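PAN2-PAN3 deadenylation complex catalytic subunit pan2 (Neurospora crassa, PDB 4CZW) probably serves as the catalytic subunit of the PAN deadenylation complex, a metal-dependent exonuclease that shortens the poly(A) tails of mRNA to release 5'-AMP. Local coordinates at residues T425-D430 against G484-V489; V538-G543 against R564-D569. All blocks are in the same frame, centred on the assembly; numbering follows the deposited sequence.

Contact 1: T425-D430 against G484-V489; sequences TYELLD and GSREGV
Glu-427 and Arg-486 both start out with CG anti to their own carbonyl carbon (chi1 -76° in the arginine), and from there the glutamate runs on extended while the arginine bends at chi3, which carries NH1 to the carboxylate. The result is a salt bridge of 2.9 Å from Arg-486 NH1 to Glu-427 OE1, its hydrogen bond moderately bent at 151°. The guanidinium offers its edge, with the oxygen lying close to its plane, and OE1 is approached nearly along its C-O axis; even so, carboxylate and guanidinium planes are turned 48° apart, and one nitrogen grips one oxygen rather than two gripping two. Val-489 CG1 lies against the glutamate side chain, 3.9 Å from Glu-427 CD and 4.0 Å from Glu-427 CG. The other terminal nitrogen, Arg-486 NH2, forms a salt bridge with Glu-434, so the guanidinium sits between two acids. With an alanine in place of Arg-486, Glu-427 and Glu-434 would probably lose the positive group they share. Two overlapping beta turns, type I from Gly-484 and type II from Arg-486, shape the hairpin connection between strands 471-481 and 490-496 of the exonuclease domain. The contact thus ties that connection, at the surface, to the linker running from helix 412-415 to strand 441-451, with Glu-427 also bonded through its backbone to Ala-490 at the start of strand 490-496.

Contact 2: V538-G543 against R564-D569; sequences VLVNLG and RNQVID
Gln-566 reaches across to the end of helix 529-541 and buries more surface here than Gly-543 or Val-540, the two residues it meets. Its amide nitrogen donates to the backbone carbonyl of the valine: Gln-566 NE2 lies 3.0 Å from Val-540 O, with a nearly straight N-H...O angle of 176°. The oxygen lies almost in the plane of the glutamine amide, and the nitrogen sits in the carbonyl plane on a lone pair, at a C=O...N angle of 132°. The chain extended beyond CG (chi2 -175°) lets the amide reach the helix end. Val-540 O also accepts from Gly-543 N at 3.1 Å, so two donors hold this carbonyl at the helix end. Gly-543, with positive phi, closes the helix in a Schellman motif, and the chain then turns into strand 545-548, which pairs in parallel with strand 567-569 in the mixed sheet of the RNase H-like exonuclease domain. The same NE2 donates to Cys-544 O as well, so the glutamine bridges the last helical turn and the residue leading into the strand. These two bonds bring the amide alongside the Gly-543 backbone, Gln-566 CD being 4.0 Å from Gly-543 CA. The isopropyl group of Val-540 adds a looser contact, CG1 being 4.4 Å from Gln-566 NE2, and it also touches Phe-546 of strand 545-548 and Ile-560.

Contact 1 closes before contact 2 opens along the chain; their centres are 19 Å apart and their nearest atoms about 5 Å. Both bear on the mixed sheet of the exonuclease domain, whose strand 441-451 pairs with both 471-481 and 545-548. Pro-436 touches Leu-429 and Leu-542, one from each contact. Contact 1 lies away from the zinc sites and the probable catalytic-metal site; in contact 2 the Val-540 side chain is about 11 Å from that of Asp-554, a probable ligand of the catalytic divalent metal. Contact 1 ties the lead-in to the nuclease domain to the connection between strands 471-481 and 490-496, while contact 2 joins a helix end to the parallel pair 545-548 and 567-569.

Contact 1: T425-D430 against G484-V489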
ATOM      1  N   THR A 425     -25.274  10.469 -18.913  1.00 70.45           N
ATOM      2  CA  THR A 425     -26.003   9.228 -18.678  1.00 57.29           C
ATOM      3  C   THR A 425     -26.119   8.955 -17.183  1.00 50.87           C
ATOM      4  O   THR A 425     -26.406   7.833 -16.767  1.00 49.24           O
ATOM      5  CB  THR A 425     -25.322   8.029 -19.362  1.00 50.17           C
ATOM      6  OG1 THR A 425     -23.963   7.934 -18.920  1.00 50.26           O
ATOM      7  CG2 THR A 425     -25.348   8.194 -20.874  1.00 48.78           C
ATOM      8  N   TYR A 426     -25.891   9.989 -16.380  1.00 51.36           N
ATOM      9  CA  TYR A 426     -25.951   9.859 -14.930  1.00 46.23           C
ATOM     10  C   TYR A 426     -26.477  11.131 -14.278  1.00 46.06           C
ATOM     11  O   TYR A 426     -26.412  12.215 -14.859  1.00 54.44           O
ATOM     12  CB  TYR A 426     -24.569   9.516 -14.364  1.00 49.48           C
ATOM     13  CG  TYR A 426     -23.517  10.576 -14.614  1.00 56.95           C
ATOM     14  CD1 TYR A 426     -22.775  10.583 -15.787  1.00 54.06           C
ATOM     15  CD2 TYR A 426     -23.261  11.567 -13.673  1.00 53.18           C
ATOM     16  CE1 TYR A 426     -21.813  11.547 -16.021  1.00 54.62           C
ATOM     17  CE2 TYR A 426     -22.302  12.538 -13.898  1.00 54.33           C
ATOM     18  CZ  TYR A 426     -21.581  12.522 -15.073  1.00 59.48           C
ATOM     19  OH  TYR A 426     -20.623  13.484 -15.299  1.00 64.11           O
ATOM     20  N   GLU A 427     -27.000  10.988 -13.065  1.00 39.68           N
ATOM     21  CA  GLU A 427     -27.451  12.129 -12.279  1.00 43.80           C
ATOM     22  C   GLU A 427     -26.776  12.108 -10.914  1.00 52.51           C
ATOM     23  O   GLU A 427     -27.091  11.269 -10.071  1.00 54.87           O
ATOM     24  CB  GLU A 427     -28.973  12.120 -12.128  1.00 43.28           C
ATOM     25  CG  GLU A 427     -29.726  12.173 -13.448  1.00 55.23           C
ATOM     26  CD  GLU A 427     -31.230  12.200 -13.262  1.00 58.71           C
ATOM     27  OE1 GLU A 427     -31.687  12.426 -12.121  1.00 54.27           O
ATOM     28  OE2 GLU A 427     -31.957  11.994 -14.257  1.00 64.31           O
ATOM     29  N   LEU A 428     -25.844  13.037 -10.710  1.00 55.28           N
ATOM     30  CA  LEU A 428     -25.029  13.083  -9.499  1.00 53.24           C
ATOM     31  C   LEU A 428     -25.855  13.122  -8.220  1.00 52.87           C
ATOM     32  O   LEU A 428     -26.995  13.588  -8.215  1.00 52.13           O
ATOM     33  CB  LEU A 428     -24.096  14.295  -9.538  1.00 52.90           C
ATOM     34  CG  LEU A 428     -22.991  14.284 -10.595  1.00 58.22           C
ATOM     35  CD1 LEU A 428     -22.224  15.594 -10.573  1.00 54.03           C
ATOM     36  CD2 LEU A 428     -22.052  13.109 -10.371  1.00 57.32           C
ATOM     37  N   LEU A 429     -25.268  12.624  -7.136  1.00 51.63           N
ATOM     38  CA  LEU A 429     -25.921  12.629  -5.835  1.00 56.25           C
ATOM     39  C   LEU A 429     -26.151  14.050  -5.343  1.00 54.53           C
ATOM     40  O   LEU A 429     -25.284  14.912  -5.481  1.00 53.91           O
ATOM     41  CB  LEU A 429     -25.088  11.856  -4.810  1.00 55.73           C
ATOM     42  CG  LEU A 429     -24.931  10.351  -5.026  1.00 57.84           C
ATOM     43  CD1 LEU A 429     -23.972   9.765  -4.002  1.00 56.33           C
ATOM     44  CD2 LEU A 429     -26.281   9.655  -4.960  1.00 50.10           C
ATOM     45  N   ASP A 430     -27.327  14.293  -4.773  1.00 56.78           N
ATOM     46  CA  ASP A 430     -27.613  15.584  -4.166  1.00 57.83           C
ATOM     47  C   ASP A 430     -26.851  15.696  -2.852  1.00 63.07           C
ATOM     48  O   ASP A 430     -26.913  14.799  -2.010  1.00 61.84           O
ATOM     49  CB  ASP A 430     -29.114  15.762  -3.942  1.00 62.20           C
ATOM     50  CG  ASP A 430     -29.471  17.159  -3.476  1.00 63.39           C
ATOM     51  OD1 ASP A 430     -29.561  18.066  -4.329  1.00 64.73           O
ATOM     52  OD2 ASP A 430     -29.665  17.350  -2.256  1.00 69.50           O
ATOM     53  N   GLY A 484     -34.793   4.595  -3.042  1.00 48.65           N
ATOM     54  CA  GLY A 484     -35.300   5.951  -3.160  1.00 52.80           C
ATOM     55  C   GLY A 484     -36.165   6.158  -4.390  1.00 55.55           C
ATOM     56  O   GLY A 484     -36.429   5.216  -5.140  1.00 53.62           O
ATOM     57  N   SER A 485     -36.602   7.397  -4.596  1.00 57.82           N
ATOM     58  CA  SER A 485     -37.459   7.742  -5.723  1.00 56.15           C
ATOM     59  C   SER A 485     -36.767   7.519  -7.063  1.00 59.40           C
ATOM     60  O   SER A 485     -37.396   7.100  -8.034  1.00 65.85           O
ATOM     61  CB  SER A 485     -37.913   9.197  -5.612  1.00 62.28           C
ATOM     62  OG  SER A 485     -36.799  10.070  -5.553  1.00 77.91           O
ATOM     63  N   ARG A 486     -35.470   7.810  -7.113  1.00 58.52           N
ATOM     64  CA  ARG A 486     -34.695   7.615  -8.331  1.00 58.60           C
ATOM     65  C   ARG A 486     -33.919   6.304  -8.285  1.00 53.62           C
ATOM     66  O   ARG A 486     -32.763   6.240  -8.703  1.00 57.11           O
ATOM     67  CB  ARG A 486     -33.741   8.790  -8.559  1.00 52.70           C
ATOM     68  CG  ARG A 486     -34.426  10.044  -9.077  1.00 58.59           C
ATOM     69  CD  ARG A 486     -33.420  11.143  -9.379  1.00 60.40           C
ATOM     70  NE  ARG A 486     -32.776  11.645  -8.170  1.00 58.80           N
ATOM     71  CZ  ARG A 486     -31.842  12.590  -8.160  1.00 56.64           C
ATOM     72  NH1 ARG A 486     -31.437  13.138  -9.298  1.00 55.13           N
ATOM     73  NH2 ARG A 486     -31.311  12.988  -7.012  1.00 60.89           N
ATOM     74  N   GLU A 487     -34.562   5.263  -7.769  1.00 54.53           N
ATOM     75  CA  GLU A 487     -33.973   3.930  -7.752  1.00 54.44           C
ATOM     76  C   GLU A 487     -33.777   3.431  -9.178  1.00 51.27           C
ATOM     77  O   GLU A 487     -34.722   3.391  -9.965  1.00 56.91           O
ATOM     78  CB  GLU A 487     -34.853   2.958  -6.964  1.00 53.75           C
ATOM     79  CG  GLU A 487     -34.344   1.526  -6.951  1.00 64.97           C
ATOM     80  CD  GLU A 487     -35.298   0.576  -6.254  1.00 68.29           C
ATOM     81  OE1 GLU A 487     -36.363   1.036  -5.791  1.00 64.40           O
ATOM     82  OE2 GLU A 487     -34.983  -0.629  -6.169  1.00 56.03           O
ATOM     83  N   GLY A 488     -32.545   3.061  -9.509  1.00 49.53           N
ATOM     84  CA  GLY A 488     -32.225   2.612 -10.850  1.00 42.06           C
ATOM     85  C   GLY A 488     -31.459   3.658 -11.636  1.00 45.96           C
ATOM     86  O   GLY A 488     -30.851   3.356 -12.661  1.00 43.59           O
ATOM     87  N   VAL A 489     -31.487   4.895 -11.148  1.00 43.96           N
ATOM     88  CA  VAL A 489     -30.793   5.995 -11.809  1.00 48.21           C
ATOM     89  C   VAL A 489     -29.328   6.054 -11.383  1.00 47.31           C
ATOM     90  O   VAL A 489     -29.016   6.072 -10.193  1.00 49.90           O
ATOM     91  CB  VAL A 489     -31.463   7.349 -11.505  1.00 50.79           C
ATOM     92  CG1 VAL A 489     -30.741   8.476 -12.228  1.00 47.32           C
ATOM     93  CG2 VAL A 489     -32.931   7.312 -11.902  1.00 48.91           C
TER

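Contact 2: V538-G543 against R564-D569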
ATOM      1  N   VAL A 538     -14.311   5.889  -1.276  1.00 45.23           N
ATOM      2  CA  VAL A 538     -15.088   6.649  -0.304  1.00 43.04           C
ATOM      3  C   VAL A 538     -16.378   5.909   0.043  1.00 40.44           C
ATOM      4  O   VAL A 538     -16.741   5.790   1.214  1.00 45.25           O
ATOM      5  CB  VAL A 538     -15.425   8.064  -0.828  1.00 44.50           C
ATOM      6  CG1 VAL A 538     -16.520   8.706   0.010  1.00 44.49           C
ATOM      7  CG2 VAL A 538     -14.180   8.936  -0.835  1.00 39.53           C
ATOM      8  N   LEU A 539     -17.052   5.397  -0.982  1.00 44.31           N
ATOM      9  CA  LEU A 539     -18.310   4.678  -0.803  1.00 44.82           C
ATOM     10  C   LEU A 539     -18.142   3.435   0.067  1.00 47.38           C
ATOM     11  O   LEU A 539     -19.045   3.073   0.822  1.00 45.08           O
ATOM     12  CB  LEU A 539     -18.898   4.292  -2.163  1.00 43.04           C
ATOM     13  CG  LEU A 539     -19.415   5.448  -3.020  1.00 40.60           C
ATOM     14  CD1 LEU A 539     -19.797   4.964  -4.409  1.00 39.83           C
ATOM     15  CD2 LEU A 539     -20.594   6.130  -2.343  1.00 37.42           C
ATOM     16  N   VAL A 540     -16.987   2.786  -0.038  1.00 41.12           N
ATOM     17  CA  VAL A 540     -16.691   1.623   0.791  1.00 41.70           C
ATOM     18  C   VAL A 540     -16.551   2.025   2.256  1.00 44.54           C
ATOM     19  O   VAL A 540     -17.133   1.395   3.140  1.00 47.47           O
ATOM     20  CB  VAL A 540     -15.402   0.910   0.332  1.00 41.83           C
ATOM     21  CG1 VAL A 540     -14.999  -0.166   1.329  1.00 35.99           C
ATOM     22  CG2 VAL A 540     -15.592   0.312  -1.051  1.00 45.37           C
ATOM     23  N   ASN A 541     -15.786   3.083   2.505  1.00 46.76           N
ATOM     24  CA  ASN A 541     -15.543   3.547   3.868  1.00 55.69           C
ATOM     25  C   ASN A 541     -16.738   4.273   4.478  1.00 50.37           C
ATOM     26  O   ASN A 541     -16.782   4.497   5.687  1.00 53.71           O
ATOM     27  CB  ASN A 541     -14.311   4.454   3.907  1.00 45.30           C
ATOM     28  CG  ASN A 541     -13.016   3.679   3.777  1.00 48.29           C
ATOM     29  OD1 ASN A 541     -12.551   3.060   4.734  1.00 54.78           O
ATOM     30  ND2 ASN A 541     -12.424   3.709   2.589  1.00 44.65           N
ATOM     31  N   LEU A 542     -17.704   4.644   3.645  1.00 49.35           N
ATOM     32  CA  LEU A 542     -18.943   5.227   4.145  1.00 46.78           C
ATOM     33  C   LEU A 542     -19.856   4.131   4.685  1.00 44.21           C
ATOM     34  O   LEU A 542     -20.800   4.404   5.427  1.00 45.37           O
ATOM     35  CB  LEU A 542     -19.654   6.028   3.051  1.00 50.39           C
ATOM     36  CG  LEU A 542     -19.076   7.409   2.735  1.00 44.97           C
ATOM     37  CD1 LEU A 542     -19.853   8.078   1.613  1.00 47.83           C
ATOM     38  CD2 LEU A 542     -19.071   8.284   3.978  1.00 39.06           C
ATOM     39  N   GLY A 543     -19.563   2.890   4.307  1.00 51.60           N
ATOM     40  CA  GLY A 543     -20.302   1.743   4.798  1.00 47.14           C
ATOM     41  C   GLY A 543     -21.370   1.252   3.841  1.00 49.05           C
ATOM     42  O   GLY A 543     -22.229   0.455   4.216  1.00 45.62           O
ATOM     43  N   ARG A 564     -17.432  -8.493   3.495  1.00 50.77           N
ATOM     44  CA  ARG A 564     -18.523  -9.378   3.091  1.00 39.36           C
ATOM     45  C   ARG A 564     -19.906  -8.806   3.388  1.00 47.11           C
ATOM     46  O   ARG A 564     -20.843  -9.001   2.613  1.00 48.33           O
ATOM     47  CB  ARG A 564     -18.377 -10.741   3.772  1.00 50.71           C
ATOM     48  CG  ARG A 564     -17.542 -11.742   2.991  1.00 65.92           C
ATOM     49  CD  ARG A 564     -17.467 -13.081   3.709  1.00 82.72           C
ATOM     50  NE  ARG A 564     -16.645 -13.013   4.913  1.00 90.41           N
ATOM     51  CZ  ARG A 564     -15.348 -13.298   4.947  1.00 84.17           C
ATOM     52  NH1 ARG A 564     -14.721 -13.674   3.840  1.00 77.83           N
ATOM     53  NH2 ARG A 564     -14.676 -13.210   6.087  1.00 81.96           N
ATOM     54  N   ASN A 565     -20.034  -8.098   4.506  1.00 40.77           N
ATOM     55  CA  ASN A 565     -21.322  -7.537   4.901  1.00 37.26           C
ATOM     56  C   ASN A 565     -21.666  -6.258   4.141  1.00 44.58           C
ATOM     57  O   ASN A 565     -22.691  -5.629   4.402  1.00 48.52           O
ATOM     58  CB  ASN A 565     -21.352  -7.275   6.411  1.00 40.60           C
ATOM     59  CG  ASN A 565     -20.165  -6.459   6.890  1.00 58.82           C
ATOM     60  OD1 ASN A 565     -19.513  -5.763   6.111  1.00 62.78           O
ATOM     61  ND2 ASN A 565     -19.881  -6.541   8.185  1.00 66.38           N
ATOM     62  N   GLN A 566     -20.803  -5.879   3.204  1.00 34.85           N
ATOM     63  CA  GLN A 566     -21.068  -4.740   2.331  1.00 42.21           C
ATOM     64  C   GLN A 566     -21.190  -5.200   0.883  1.00 43.84           C
ATOM     65  O   GLN A 566     -21.195  -4.384  -0.040  1.00 46.88           O
ATOM     66  CB  GLN A 566     -19.970  -3.683   2.461  1.00 43.30           C
ATOM     67  CG  GLN A 566     -19.878  -3.042   3.835  1.00 49.58           C
ATOM     68  CD  GLN A 566     -18.854  -1.925   3.891  1.00 45.39           C
ATOM     69  OE1 GLN A 566     -17.934  -1.951   4.709  1.00 47.65           O
ATOM     70  NE2 GLN A 566     -19.012  -0.934   3.021  1.00 34.15           N
ATOM     71  N   VAL A 567     -21.287  -6.512   0.693  1.00 39.78           N
ATOM     72  CA  VAL A 567     -21.411  -7.085  -0.641  1.00 39.22           C
ATOM     73  C   VAL A 567     -22.709  -7.868  -0.808  1.00 43.63           C
ATOM     74  O   VAL A 567     -22.957  -8.839  -0.091  1.00 43.93           O
ATOM     75  CB  VAL A 567     -20.230  -8.019  -0.968  1.00 37.34           C
ATOM     76  CG1 VAL A 567     -20.441  -8.686  -2.321  1.00 38.44           C
ATOM     77  CG2 VAL A 567     -18.921  -7.251  -0.942  1.00 41.42           C
ATOM     78  N   ILE A 568     -23.537  -7.435  -1.753  1.00 43.97           N
ATOM     79  CA  ILE A 568     -24.730  -8.181  -2.128  1.00 36.64           C
ATOM     80  C   ILE A 568     -24.558  -8.710  -3.546  1.00 43.15           C
ATOM     81  O   ILE A 568     -24.755  -7.982  -4.520  1.00 47.68           O
ATOM     82  CB  ILE A 568     -26.002  -7.318  -2.041  1.00 36.18           C
ATOM     83  CG1 ILE A 568     -26.175  -6.768  -0.624  1.00 38.21           C
ATOM     84  CG2 ILE A 568     -27.224  -8.127  -2.445  1.00 34.70           C
ATOM     85  CD1 ILE A 568     -27.423  -5.934  -0.440  1.00 37.48           C
ATOM     86  N   ASP A 569     -24.177  -9.978  -3.658  1.00 41.52           N
ATOM     87  CA  ASP A 569     -23.875 -10.571  -4.955  1.00 37.53           C
ATOM     88  C   ASP A 569     -24.973 -11.537  -5.390  1.00 45.32           C
ATOM     89  O   ASP A 569     -25.236 -12.535  -4.719  1.00 44.65           O
ATOM     90  CB  ASP A 569     -22.521 -11.287  -4.906  1.00 33.87           C
ATOM     91  CG  ASP A 569     -21.918 -11.497  -6.282  1.00 47.57           C
ATOM     92  OD1 ASP A 569     -22.663 -11.852  -7.221  1.00 49.83           O
ATOM     93  OD2 ASP A 569     -20.693 -11.303  -6.427  1.00 46.38           O
TER